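Local coordinates for protein alginate lyase AlgAT5 (Defluviitalea, PDB 5ZQI) that probably cleaves alginate by beta-elimination and is a polysaccharide lyase of family 7 with a beta-sandwich fold, at residues 60-65 with 100-105; 147-152 with 257-262; 159-164 with 239-244; 181-186 with 197-202. All blocks are in the same frame, centred on the assembly; numbering follows the deposited sequence.

Interaction 1. Residues 60-65 with 100-105; sequences DILDLT and DAVVFK
I61 and L62 meet A101 and V102 where the chain comes out of a short N-terminal helix, and the contact is a worked example of a loop fastened to a sheet by apolar side chains. I61 uses two parts of its branched side chain. CG2, placed anti to the backbone N, reaches over the turn before the strand, lying 3.9 Å from D100 O and 4.0 Å from A101 CA. Closer to the backbone, I61 CB rests 3.9 Å from V102 CG2. The next residue approaches the same methyl: L62 CD1 lies 3.8 Å from V102 CG2. The L62 and V102 side chains cross obliquely, and CG of the leucine adds a second contact to that methyl group. V102 CG2 is thus shared by two successive residues, so both seat the loop against the start of the strand.

Beyond L62 the chain is shaped from within. D63 OD1 accepts from T65 N at 3.1 Å, an Asx turn, and also from T65 OG1 at 2.7 Å. The hydroxyl approaches the syn lone pair, while the amide comes from the anti side, tilted from the carboxylate plane. Two donors from one residue therefore hold this carboxylate and turn the chain.

L64 points back inward and packs on P58, L84 and F93. Strand 102-107 runs between strands 93-95 and 256-269 near one edge of the seven-stranded sheet. I61 also touches V95, V102 also touches F93 and P58, and F104 packs on I261, with segment 60-65 covering this corner of the sheet.

Interaction 2. Residues 147-152 with 257-262; sequences IDQKIT and GENEIY
Within the seven-stranded sheet of the beta-sandwich, K150 and E260 form the central antiparallel hydrogen-bonded pair, flanked by the non-hydrogen-bonded pairs Q149-I261 and I151-N259. K150 N and E260 O, and E260 N and K150 O, are each bonded at 2.9 Å, and further backbone bonds join D148 to Y262 and T152 to E258. On the outer face, the K150 chain starts from the crowded position between its backbone N and carbonyl carbon (chi1 65°) and then runs extended beside E260. It passes the edge of the Y262 ring, so that NZ gives a hydrogen bond of 3.0 Å to Y262 OH. K150 NZ stays 4.0 Å from E260 OE1, too far for a salt bridge; a water joins the two, and N96 also bonds that carboxylate oxygen. A methionine in place of K150 would probably leave Y262 OH without this donor and E260 without its nearby positive charge.

On the buried face, N259 ND2 donates to Q149 OE1 at 2.9 Å. The acceptor lies in the N259 amide plane, although the amides are turned 54° apart. Q149 NE2 bonds V163 O of the opposing sheet, bridging the layers. I147 CG2 and I261 CD1 add apolar contact at 4.1 Å. Strand 102-107 borders segment 257-262, strand 205-212 borders segment 147-152, and strand 160-167 packs against I151 and N259 from the facing sheet.

Interaction 3. Residues 159-164 with 239-244; sequences DHVVVG and AGMYTQ
Bends at chi2 (51°) and chi3 (58°) fold M241 back, although its CB points away, and bring SD to 3.6 Å from V161 CB. The terminal CE then lies alongside, 3.7 Å from V163 CG1. On the other face Q244 bends at chi2 (-70°), so that its amide crosses V162 CG2 and NE2 stands 3.1 Å above the plane of the Y242 ring, over its centre. The same NE2 donates to Y242 O at 3.1 Å from above the carbonyl plane, whereas V162 N reaches that oxygen from the opposite face at 2.9 Å. Two bonds thus hold the one carbonyl, and bond and ring together limit how the Q244 amide can turn. An alanine at Q244 would probably uncover one face of the Y242 ring, take a donor from Y242 O and leave V162 CG2 less well packed.

Segment 239-244 belongs to the YxKxGxYxQ signature of family 7 lyases, and 159-164 leads into the QIH motif; in relatives both line the substrate cleft. A sulfate ion, probably from the crystallisation liquor, lies about 4 Å from the Q244 side chain, compatible with a pocket here. Y242 OH bonds S116, and its ring makes a cation-pi contact with R120. Strand 172-179 borders 160-167, strand 120-127 pairs with 241-243, and strands 142-153 and 256-269 of the second sheet lie beneath V161, V163 and M241.

Interaction 4. Residues 181-186 with 197-202; sequences NHLFVE and TDYELG
Y199 N donates to N181 O at 2.9 Å, the backbone bond that brings an irregular loop up to the residue leading into strand 182-187. The N181 side chain returns the bond, for ND2 donates to Y199 O at 2.7 Å and the line through the hydrogen is almost straight (175°). That oxygen lies in the plane of the N181 amide, while the donor is tilted from the carbonyl plane of Y199. One asparagine therefore grips both the N-H and the carbonyl of a single residue, and N181 CA adds a CA-H...O contact to the same oxygen at 3.4 Å. Segment 197-202 is the connection that leaves strand 190-194 in one sheet of the sandwich and enters strand 205-212 in the other, and the two bonds hold it beside strand 182-187.

Y199 then turns inward with its CG anti to the backbone N (chi1 -179°). Its CB is 4.3 Å from L183 CB, and the ring meets F205 nearly at a right angle and touches Y220. The phenol oxygen is bonded to I151 N and T203 O, which satisfies its buried polar end. At the outer margin H182 CD2 brushes T197 CG2 at 4.3 Å. The imidazole is set by other partners: F184 CD1 stands 3.5 Å above the ring plane, over its centre, and H182 NE2 bonds D194 across the hairpin.

How the interactions relate
Following the chain, interaction 1 closes first, bringing the strand at 100-105 back to the N-terminal loop before any other contact opens. Interaction 2 then joins 147-152 to 257-262 and encloses the rest: interaction 3 lies within its span and interaction 4 within that of interaction 3, with no crossing. Interactions 1 and 2 share one sheet, in which strands 102-107 and 256-269 are neighbours. Interaction 3 belongs to the opposing sheet and faces interaction 2 across the interior. Interaction 4 lies about 22 Å from interaction 1 between centres, and its loop returns to strand 142-153, tying both layers together.

Interaction 1. Residues 60-65 with 100-105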
loop_
_atom_site.group_PDB
_atom_site.type_symbol
_atom_site.label_atom_id
_atom_site.label_comp_id
_atom_site.label_asym_id
_atom_site.label_seq_id
_atom_site.Cartn_x
_atom_site.Cartn_y
_atom_site.Cartn_z
ATOM N N ASP A 60 2.061 -15.740 -8.264
ATOM C CA ASP A 60 1.193 -16.260 -9.312
ATOM C C ASP A 60 -0.019 -15.370 -9.569
ATOM O O ASP A 60 -0.667 -15.511 -10.609
ATOM C CB ASP A 60 0.664 -17.654 -8.932
ATOM C CG ASP A 60 1.756 -18.714 -8.847
ATOM O OD1 ASP A 60 2.550 -18.847 -9.807
ATOM O OD2 ASP A 60 1.802 -19.422 -7.817
ATOM N N ILE A 61 -0.359 -14.497 -8.626
ATOM C CA ILE A 61 -1.529 -13.623 -8.711
ATOM C C ILE A 61 -1.142 -12.233 -9.175
ATOM O O ILE A 61 -1.803 -11.647 -10.030
ATOM C CB ILE A 61 -2.249 -13.555 -7.341
ATOM C CG1 ILE A 61 -2.653 -14.952 -6.871
ATOM C CG2 ILE A 61 -3.436 -12.576 -7.437
ATOM C CD1 ILE A 61 -3.641 -15.609 -7.744
ATOM N N LEU A 62 -0.074 -11.692 -8.588
ATOM C CA LEU A 62 0.429 -10.360 -8.881
ATOM C C LEU A 62 1.818 -10.485 -9.489
ATOM O O LEU A 62 2.558 -11.422 -9.177
ATOM C CB LEU A 62 0.503 -9.509 -7.611
ATOM C CG LEU A 62 -0.791 -9.378 -6.818
ATOM C CD1 LEU A 62 -0.439 -8.544 -5.543
ATOM C CD2 LEU A 62 -1.922 -8.796 -7.576
ATOM N N ASP A 63 2.152 -9.552 -10.385
ATOM C CA ASP A 63 3.493 -9.487 -10.976
ATOM C C ASP A 63 4.397 -8.842 -9.940
ATOM O O ASP A 63 4.377 -7.616 -9.780
ATOM C CB ASP A 63 3.491 -8.682 -12.267
ATOM C CG ASP A 63 4.852 -8.596 -12.905
ATOM O OD1 ASP A 63 5.817 -9.134 -12.331
ATOM O OD2 ASP A 63 4.954 -7.961 -13.987
ATOM N N LEU A 64 5.194 -9.650 -9.238
ATOM C CA LEU A 64 6.021 -9.147 -8.149
ATOM C C LEU A 64 7.447 -8.832 -8.567
ATOM O O LEU A 64 8.283 -8.499 -7.712
ATOM C CB LEU A 64 6.003 -10.124 -6.980
ATOM C CG LEU A 64 4.643 -10.340 -6.315
ATOM C CD1 LEU A 64 4.809 -11.431 -5.197
ATOM C CD2 LEU A 64 4.049 -9.072 -5.760
ATOM N N THR A 65 7.736 -8.891 -9.864
ATOM C CA THR A 65 9.083 -8.706 -10.377
ATOM C C THR A 65 9.766 -7.473 -9.804
ATOM O O THR A 65 10.922 -7.538 -9.376
ATOM C CB THR A 65 9.024 -8.617 -11.898
ATOM O OG1 THR A 65 8.395 -9.792 -12.437
ATOM C CG2 THR A 65 10.426 -8.456 -12.504
ATOM N N ASP A 100 -7.711 -15.902 -5.938
ATOM C CA ASP A 100 -7.699 -14.797 -6.887
ATOM C C ASP A 100 -7.237 -13.460 -6.306
ATOM O O ASP A 100 -7.352 -12.438 -6.984
ATOM C CB ASP A 100 -9.084 -14.618 -7.532
ATOM C CG ASP A 100 -10.195 -14.321 -6.548
ATOM O OD1 ASP A 100 -9.979 -14.227 -5.338
ATOM O OD2 ASP A 100 -11.352 -14.186 -7.042
ATOM N N ALA A 101 -6.707 -13.422 -5.091
ATOM C CA ALA A 101 -6.154 -12.191 -4.546
ATOM C C ALA A 101 -5.091 -12.533 -3.520
ATOM O O ALA A 101 -5.047 -13.642 -2.988
ATOM C CB ALA A 101 -7.234 -11.314 -3.913
ATOM N N VAL A 102 -4.227 -11.564 -3.256
ATOM C CA VAL A 102 -3.188 -11.693 -2.235
ATOM C C VAL A 102 -3.630 -10.965 -0.976
ATOM O O VAL A 102 -3.977 -9.777 -1.023
ATOM C CB VAL A 102 -1.845 -11.129 -2.729
ATOM C CG1 VAL A 102 -0.764 -11.238 -1.661
ATOM C CG2 VAL A 102 -1.373 -11.845 -3.975
ATOM N N VAL A 103 -3.593 -11.674 0.138
ATOM C CA VAL A 103 -3.936 -11.167 1.459
ATOM C C VAL A 103 -2.696 -10.563 2.104
ATOM O O VAL A 103 -1.638 -11.210 2.163
ATOM C CB VAL A 103 -4.487 -12.302 2.337
ATOM C CG1 VAL A 103 -4.787 -11.771 3.763
ATOM C CG2 VAL A 103 -5.704 -12.931 1.728
ATOM N N PHE A 104 -2.823 -9.310 2.563
ATOM C CA PHE A 104 -1.784 -8.606 3.317
ATOM C C PHE A 104 -2.360 -8.334 4.702
ATOM O O PHE A 104 -3.404 -7.681 4.819
ATOM C CB PHE A 104 -1.381 -7.283 2.668
ATOM C CG PHE A 104 -0.776 -7.396 1.294
ATOM C CD1 PHE A 104 -1.581 -7.587 0.173
ATOM C CD2 PHE A 104 0.587 -7.258 1.110
ATOM C CE1 PHE A 104 -0.994 -7.653 -1.085
ATOM C CE2 PHE A 104 1.152 -7.327 -0.133
ATOM C CZ PHE A 104 0.369 -7.522 -1.231
ATOM N N LYS A 105 -1.656 -8.766 5.747
ATOM C CA LYS A 105 -2.078 -8.561 7.133
ATOM C C LYS A 105 -0.932 -7.961 7.925
ATOM O O LYS A 105 0.182 -8.462 7.851
ATOM C CB LYS A 105 -2.533 -9.886 7.776
ATOM C CG LYS A 105 -2.778 -9.783 9.276
ATOM C CD LYS A 105 -3.315 -11.083 9.844
ATOM C CE LYS A 105 -3.375 -11.020 11.368
ATOM N NZ LYS A 105 -3.929 -12.235 12.008
#

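Interaction 2. Residues 147-152 with 257-262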
loop_
_atom_site.group_PDB
_atom_site.type_symbol
_atom_site.label_atom_id
_atom_site.label_comp_id
_atom_site.label_asym_id
_atom_site.label_seq_id
_atom_site.Cartn_x
_atom_site.Cartn_y
_atom_site.Cartn_z
ATOM N N ILE A 147 -4.397 -0.022 -8.269
ATOM C CA ILE A 147 -4.611 -1.089 -7.299
ATOM C C ILE A 147 -6.093 -1.452 -7.294
ATOM O O ILE A 147 -6.946 -0.579 -7.115
ATOM C CB ILE A 147 -4.196 -0.696 -5.871
ATOM C CG1 ILE A 147 -2.869 0.050 -5.791
ATOM C CG2 ILE A 147 -4.157 -1.971 -4.998
ATOM C CD1 ILE A 147 -2.568 0.515 -4.385
ATOM N N ASP A 148 -6.403 -2.735 -7.499
ATOM C CA ASP A 148 -7.751 -3.301 -7.469
ATOM C C ASP A 148 -7.780 -4.157 -6.211
ATOM O O ASP A 148 -7.053 -5.150 -6.130
ATOM C CB ASP A 148 -7.967 -4.088 -8.752
ATOM C CG ASP A 148 -9.284 -4.764 -8.824
ATOM O OD1 ASP A 148 -10.103 -4.626 -7.902
ATOM O OD2 ASP A 148 -9.520 -5.399 -9.892
ATOM N N GLN A 149 -8.544 -3.744 -5.195
ATOM C CA GLN A 149 -8.384 -4.329 -3.864
ATOM C C GLN A 149 -9.678 -4.203 -3.077
ATOM O O GLN A 149 -10.625 -3.531 -3.504
ATOM C CB GLN A 149 -7.212 -3.665 -3.115
ATOM C CG GLN A 149 -7.408 -2.145 -2.844
ATOM C CD GLN A 149 -6.232 -1.515 -2.151
ATOM O OE1 GLN A 149 -5.474 -2.180 -1.453
ATOM N NE2 GLN A 149 -6.057 -0.235 -2.361
ATOM N N LYS A 150 -9.719 -4.872 -1.920
ATOM C CA LYS A 150 -10.778 -4.658 -0.935
ATOM C C LYS A 150 -10.139 -4.678 0.438
ATOM O O LYS A 150 -9.165 -5.401 0.654
ATOM C CB LYS A 150 -11.879 -5.687 -1.047
ATOM C CG LYS A 150 -11.454 -7.104 -0.730
ATOM C CD LYS A 150 -12.611 -8.075 -0.945
ATOM C CE LYS A 150 -12.170 -9.492 -0.720
ATOM N NZ LYS A 150 -13.279 -10.440 -1.082
ATOM N N ILE A 151 -10.601 -3.823 1.338
ATOM C CA ILE A 151 -10.107 -3.805 2.714
ATOM C C ILE A 151 -11.030 -4.677 3.555
ATOM O O ILE A 151 -12.259 -4.525 3.487
ATOM C CB ILE A 151 -10.028 -2.374 3.262
ATOM C CG1 ILE A 151 -9.181 -1.486 2.342
ATOM C CG2 ILE A 151 -9.503 -2.409 4.716
ATOM C CD1 ILE A 151 -9.405 0.022 2.571
ATOM N N THR A 152 -10.460 -5.624 4.315
ATOM C CA THR A 152 -11.276 -6.639 4.971
ATOM C C THR A 152 -11.289 -6.591 6.493
ATOM O O THR A 152 -12.177 -7.206 7.098
ATOM C CB THR A 152 -10.851 -8.049 4.541
ATOM O OG1 THR A 152 -9.451 -8.238 4.784
ATOM C CG2 THR A 152 -11.103 -8.266 3.049
ATOM N N GLY A 257 -4.984 -4.840 10.734
ATOM C CA GLY A 257 -5.493 -4.442 9.434
ATOM C C GLY A 257 -5.213 -5.528 8.403
ATOM O O GLY A 257 -4.191 -6.208 8.459
ATOM N N GLU A 258 -6.138 -5.684 7.470
ATOM C CA GLU A 258 -5.992 -6.672 6.416
ATOM C C GLU A 258 -6.678 -6.174 5.153
ATOM O O GLU A 258 -7.760 -5.574 5.209
ATOM C CB GLU A 258 -6.562 -8.022 6.838
ATOM C CG GLU A 258 -6.299 -9.159 5.841
ATOM C CD GLU A 258 -6.715 -10.485 6.424
ATOM O OE1 GLU A 258 -7.847 -10.931 6.106
ATOM O OE2 GLU A 258 -5.945 -11.096 7.209
ATOM N N ASN A 259 -6.048 -6.460 4.007
ATOM C CA ASN A 259 -6.658 -6.214 2.705
ATOM C C ASN A 259 -6.278 -7.325 1.731
ATOM O O ASN A 259 -5.413 -8.163 1.994
ATOM C CB ASN A 259 -6.284 -4.815 2.167
ATOM C CG ASN A 259 -4.819 -4.683 1.791
ATOM O OD1 ASN A 259 -3.938 -5.268 2.392
ATOM N ND2 ASN A 259 -4.561 -3.910 0.746
ATOM N N GLU A 260 -6.977 -7.355 0.603
ATOM C CA GLU A 260 -6.778 -8.343 -0.450
ATOM C C GLU A 260 -6.625 -7.575 -1.756
ATOM O O GLU A 260 -7.494 -6.766 -2.103
ATOM C CB GLU A 260 -7.948 -9.327 -0.519
ATOM C CG GLU A 260 -8.152 -10.112 0.765
ATOM C CD GLU A 260 -9.124 -11.275 0.660
ATOM O OE1 GLU A 260 -9.473 -11.676 -0.487
ATOM O OE2 GLU A 260 -9.531 -11.781 1.723
ATOM N N ILE A 261 -5.510 -7.798 -2.450
ATOM C CA ILE A 261 -5.219 -7.140 -3.730
ATOM C C ILE A 261 -5.434 -8.165 -4.844
ATOM O O ILE A 261 -4.758 -9.202 -4.896
ATOM C CB ILE A 261 -3.790 -6.543 -3.789
ATOM C CG1 ILE A 261 -3.633 -5.522 -2.663
ATOM C CG2 ILE A 261 -3.512 -5.981 -5.193
ATOM C CD1 ILE A 261 -2.292 -4.750 -2.697
ATOM N N TYR A 262 -6.327 -7.835 -5.770
ATOM C CA TYR A 262 -6.669 -8.658 -6.927
ATOM C C TYR A 262 -5.818 -8.359 -8.147
ATOM O O TYR A 262 -5.453 -9.288 -8.882
ATOM C CB TYR A 262 -8.144 -8.424 -7.285
ATOM C CG TYR A 262 -9.125 -9.025 -6.332
ATOM C CD1 TYR A 262 -9.439 -8.396 -5.143
ATOM C CD2 TYR A 262 -9.726 -10.250 -6.608
ATOM C CE1 TYR A 262 -10.249 -8.986 -4.279
ATOM C CE2 TYR A 262 -10.607 -10.824 -5.744
ATOM C CZ TYR A 262 -10.833 -10.238 -4.585
ATOM O OH TYR A 262 -11.779 -10.790 -3.682
HETATM O O HOH W 1 -11.984 -12.913 -0.747
#

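Interaction 3. Residues 159-164 with 239-244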
loop_
_atom_site.group_PDB
_atom_site.type_symbol
_atom_site.label_atom_id
_atom_site.label_comp_id
_atom_site.label_asym_id
_atom_site.label_seq_id
_atom_site.Cartn_x
_atom_site.Cartn_y
_atom_site.Cartn_z
ATOM N N ASP A 159 -9.133 2.536 14.180
ATOM C CA ASP A 159 -9.556 1.728 13.036
ATOM C C ASP A 159 -9.100 2.349 11.718
ATOM O O ASP A 159 -9.902 2.722 10.839
ATOM C CB ASP A 159 -11.068 1.522 13.085
ATOM C CG ASP A 159 -11.863 2.816 13.117
ATOM O OD1 ASP A 159 -11.366 3.860 13.554
ATOM O OD2 ASP A 159 -13.043 2.753 12.723
ATOM N N HIS A 160 -7.768 2.441 11.603
ATOM C CA HIS A 160 -7.101 3.196 10.553
ATOM C C HIS A 160 -6.086 2.340 9.812
ATOM O O HIS A 160 -5.202 1.750 10.437
ATOM C CB HIS A 160 -6.335 4.409 11.118
ATOM C CG HIS A 160 -7.166 5.433 11.824
ATOM N ND1 HIS A 160 -6.606 6.601 12.294
ATOM C CD2 HIS A 160 -8.482 5.492 12.140
ATOM C CE1 HIS A 160 -7.547 7.335 12.867
ATOM N NE2 HIS A 160 -8.699 6.695 12.769
ATOM N N VAL A 161 -6.170 2.326 8.478
ATOM C CA VAL A 161 -5.177 1.631 7.660
ATOM C C VAL A 161 -4.836 2.454 6.426
ATOM O O VAL A 161 -5.609 3.301 5.973
ATOM C CB VAL A 161 -5.635 0.214 7.219
ATOM C CG1 VAL A 161 -5.897 -0.681 8.431
ATOM C CG2 VAL A 161 -6.839 0.319 6.273
ATOM N N VAL A 162 -3.655 2.154 5.863
ATOM C CA VAL A 162 -3.166 2.761 4.621
ATOM C C VAL A 162 -2.929 1.643 3.621
ATOM O O VAL A 162 -2.268 0.648 3.943
ATOM C CB VAL A 162 -1.888 3.585 4.867
ATOM C CG1 VAL A 162 -1.162 3.919 3.556
ATOM C CG2 VAL A 162 -2.206 4.894 5.624
ATOM N N VAL A 163 -3.414 1.836 2.399
ATOM C CA VAL A 163 -3.453 0.825 1.351
ATOM C C VAL A 163 -3.070 1.440 0.008
ATOM O O VAL A 163 -3.842 1.461 -0.958
ATOM C CB VAL A 163 -4.850 0.193 1.309
ATOM C CG1 VAL A 163 -5.108 -0.584 2.622
ATOM C CG2 VAL A 163 -5.944 1.197 1.032
ATOM N N GLY A 164 -1.882 1.984 -0.046
ATOM C CA GLY A 164 -1.352 2.596 -1.246
ATOM C C GLY A 164 -0.682 3.906 -0.906
ATOM O O GLY A 164 -1.237 4.741 -0.172
ATOM N N ALA A 239 2.318 -0.479 -1.945
ATOM C CA ALA A 239 0.978 -1.057 -1.909
ATOM C C ALA A 239 0.995 -2.232 -0.943
ATOM O O ALA A 239 1.997 -2.946 -0.826
ATOM C CB ALA A 239 0.534 -1.527 -3.298
ATOM N N GLY A 240 -0.135 -2.458 -0.290
ATOM C CA GLY A 240 -0.273 -3.530 0.667
ATOM C C GLY A 240 -1.055 -3.048 1.860
ATOM O O GLY A 240 -2.061 -2.332 1.704
ATOM N N MET A 241 -0.584 -3.406 3.056
ATOM C CA MET A 241 -1.254 -3.029 4.301
ATOM C C MET A 241 -0.295 -2.351 5.261
ATOM O O MET A 241 0.699 -2.949 5.679
ATOM C CB MET A 241 -1.880 -4.281 4.959
ATOM C CG MET A 241 -2.470 -4.070 6.356
ATOM S SD MET A 241 -3.621 -2.670 6.477
ATOM C CE MET A 241 -4.851 -3.141 5.253
ATOM N N TYR A 242 -0.607 -1.109 5.620
ATOM C CA TYR A 242 0.168 -0.291 6.569
ATOM C C TYR A 242 -0.797 0.094 7.678
ATOM O O TYR A 242 -1.631 0.995 7.512
ATOM C CB TYR A 242 0.771 0.905 5.851
ATOM C CG TYR A 242 1.708 1.786 6.633
ATOM C CD1 TYR A 242 2.357 1.335 7.782
ATOM C CD2 TYR A 242 1.958 3.075 6.204
ATOM C CE1 TYR A 242 3.245 2.150 8.474
ATOM C CE2 TYR A 242 2.820 3.880 6.888
ATOM C CZ TYR A 242 3.459 3.414 8.004
ATOM O OH TYR A 242 4.336 4.254 8.704
ATOM N N THR A 243 -0.747 -0.657 8.778
ATOM C CA THR A 243 -1.732 -0.518 9.853
ATOM C C THR A 243 -1.394 0.662 10.748
ATOM O O THR A 243 -0.356 0.655 11.411
ATOM C CB THR A 243 -1.790 -1.806 10.660
ATOM O OG1 THR A 243 -2.141 -2.879 9.758
ATOM C CG2 THR A 243 -2.848 -1.722 11.750
ATOM N N GLN A 244 -2.279 1.663 10.820
ATOM C CA GLN A 244 -1.969 2.884 11.579
ATOM C C GLN A 244 -2.429 2.762 13.029
ATOM O O GLN A 244 -3.125 3.619 13.562
ATOM C CB GLN A 244 -2.581 4.119 10.931
ATOM C CG GLN A 244 -2.334 4.233 9.453
ATOM C CD GLN A 244 -0.910 4.535 9.131
ATOM O OE1 GLN A 244 -0.448 5.643 9.387
ATOM N NE2 GLN A 244 -0.207 3.571 8.552
#

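Interaction 4. Residues 181-186 with 197-202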
loop_
_atom_site.group_PDB
_atom_site.type_symbol
_atom_site.label_atom_id
_atom_site.label_comp_id
_atom_site.label_asym_id
_atom_site.label_seq_id
_atom_site.Cartn_x
_atom_site.Cartn_y
_atom_site.Cartn_z
ATOM N N ASN A 181 -15.468 3.987 8.003
ATOM C CA ASN A 181 -16.109 3.974 6.695
ATOM C C ASN A 181 -15.667 5.118 5.780
ATOM O O ASN A 181 -16.242 5.287 4.699
ATOM C CB ASN A 181 -17.644 4.017 6.867
ATOM C CG ASN A 181 -18.175 2.879 7.701
ATOM O OD1 ASN A 181 -18.698 3.083 8.802
ATOM N ND2 ASN A 181 -18.082 1.664 7.171
ATOM N N HIS A 182 -14.626 5.856 6.166
ATOM C CA HIS A 182 -14.154 7.053 5.471
ATOM C C HIS A 182 -12.841 6.763 4.740
ATOM O O HIS A 182 -11.770 6.651 5.353
ATOM C CB HIS A 182 -13.989 8.191 6.481
ATOM C CG HIS A 182 -13.569 9.485 5.869
ATOM N ND1 HIS A 182 -13.006 10.506 6.607
ATOM C CD2 HIS A 182 -13.690 9.948 4.605
ATOM C CE1 HIS A 182 -12.796 11.540 5.812
ATOM N NE2 HIS A 182 -13.186 11.223 4.593
ATOM N N LEU A 183 -12.924 6.662 3.405
ATOM C CA LEU A 183 -11.788 6.401 2.528
ATOM C C LEU A 183 -11.402 7.707 1.848
ATOM O O LEU A 183 -12.243 8.332 1.205
ATOM C CB LEU A 183 -12.185 5.339 1.511
ATOM C CG LEU A 183 -11.077 4.860 0.605
ATOM C CD1 LEU A 183 -10.028 4.018 1.328
ATOM C CD2 LEU A 183 -11.590 4.041 -0.595
ATOM N N PHE A 184 -10.133 8.113 1.987
ATOM C CA PHE A 184 -9.703 9.426 1.544
ATOM C C PHE A 184 -8.218 9.408 1.219
ATOM O O PHE A 184 -7.508 8.446 1.500
ATOM C CB PHE A 184 -10.029 10.506 2.601
ATOM C CG PHE A 184 -9.345 10.320 3.923
ATOM C CD1 PHE A 184 -9.917 9.548 4.901
ATOM C CD2 PHE A 184 -8.132 10.939 4.187
ATOM C CE1 PHE A 184 -9.296 9.372 6.128
ATOM C CE2 PHE A 184 -7.492 10.763 5.416
ATOM C CZ PHE A 184 -8.086 9.993 6.383
ATOM N N VAL A 185 -7.771 10.467 0.556
ATOM C CA VAL A 185 -6.361 10.684 0.253
ATOM C C VAL A 185 -5.808 11.620 1.309
ATOM O O VAL A 185 -6.372 12.709 1.542
ATOM C CB VAL A 185 -6.148 11.262 -1.159
ATOM C CG1 VAL A 185 -4.680 11.321 -1.474
ATOM C CG2 VAL A 185 -6.919 10.488 -2.175
ATOM N N GLU A 186 -4.717 11.195 1.959
ATOM C CA GLU A 186 -4.026 11.972 2.983
ATOM C C GLU A 186 -2.676 12.454 2.462
ATOM O O GLU A 186 -1.989 11.747 1.710
ATOM C CB GLU A 186 -3.818 11.125 4.245
ATOM C CG GLU A 186 -3.531 11.937 5.484
ATOM C CD GLU A 186 -3.201 11.081 6.712
ATOM O OE1 GLU A 186 -2.146 10.385 6.696
ATOM O OE2 GLU A 186 -3.970 11.100 7.677
ATOM N N THR A 197 -17.189 8.205 1.334
ATOM C CA THR A 197 -17.590 8.452 2.712
ATOM C C THR A 197 -18.499 7.357 3.272
ATOM O O THR A 197 -18.953 7.462 4.423
ATOM C CB THR A 197 -18.312 9.804 2.846
ATOM O OG1 THR A 197 -19.418 9.862 1.937
ATOM C CG2 THR A 197 -17.355 10.956 2.564
ATOM N N ASP A 198 -18.721 6.280 2.517
ATOM C CA ASP A 198 -19.607 5.195 2.915
ATOM C C ASP A 198 -18.974 3.862 2.520
ATOM O O ASP A 198 -19.594 3.022 1.874
ATOM C CB ASP A 198 -20.984 5.381 2.281
ATOM C CG ASP A 198 -22.000 4.311 2.704
ATOM O OD1 ASP A 198 -22.140 4.005 3.918
ATOM O OD2 ASP A 198 -22.702 3.795 1.796
ATOM N N TYR A 199 -17.710 3.652 2.882
ATOM C CA TYR A 199 -16.995 2.453 2.482
ATOM C C TYR A 199 -17.283 1.317 3.457
ATOM O O TYR A 199 -17.001 1.426 4.658
ATOM C CB TYR A 199 -15.477 2.671 2.400
ATOM C CG TYR A 199 -14.767 1.414 1.951
ATOM C CD1 TYR A 199 -14.717 1.079 0.612
ATOM C CD2 TYR A 199 -14.182 0.554 2.864
ATOM C CE1 TYR A 199 -14.110 -0.074 0.189
ATOM C CE2 TYR A 199 -13.586 -0.615 2.448
ATOM C CZ TYR A 199 -13.583 -0.940 1.111
ATOM O OH TYR A 199 -13.015 -2.121 0.691
ATOM N N GLU A 200 -17.832 0.223 2.936
ATOM C CA GLU A 200 -18.105 -0.968 3.727
ATOM C C GLU A 200 -17.019 -2.014 3.502
ATOM O O GLU A 200 -16.660 -2.303 2.364
ATOM C CB GLU A 200 -19.473 -1.551 3.378
ATOM C CG GLU A 200 -20.642 -0.636 3.622
ATOM C CD GLU A 200 -21.960 -1.292 3.245
ATOM O OE1 GLU A 200 -22.013 -2.546 3.240
ATOM O OE2 GLU A 200 -22.934 -0.557 2.950
ATOM N N LEU A 201 -16.506 -2.574 4.591
ATOM C CA LEU A 201 -15.447 -3.563 4.495
ATOM C C LEU A 201 -15.879 -4.678 3.555
ATOM O O LEU A 201 -17.042 -5.107 3.557
ATOM C CB LEU A 201 -15.093 -4.142 5.864
ATOM C CG LEU A 201 -14.346 -3.199 6.824
ATOM C CD1 LEU A 201 -14.256 -3.940 8.172
ATOM C CD2 LEU A 201 -13.021 -2.762 6.303
ATOM N N GLY A 202 -14.925 -5.164 2.769
ATOM C CA GLY A 202 -15.167 -6.206 1.802
ATOM C C GLY A 202 -15.542 -5.725 0.421
ATOM O O GLY A 202 -15.688 -6.550 -0.477
#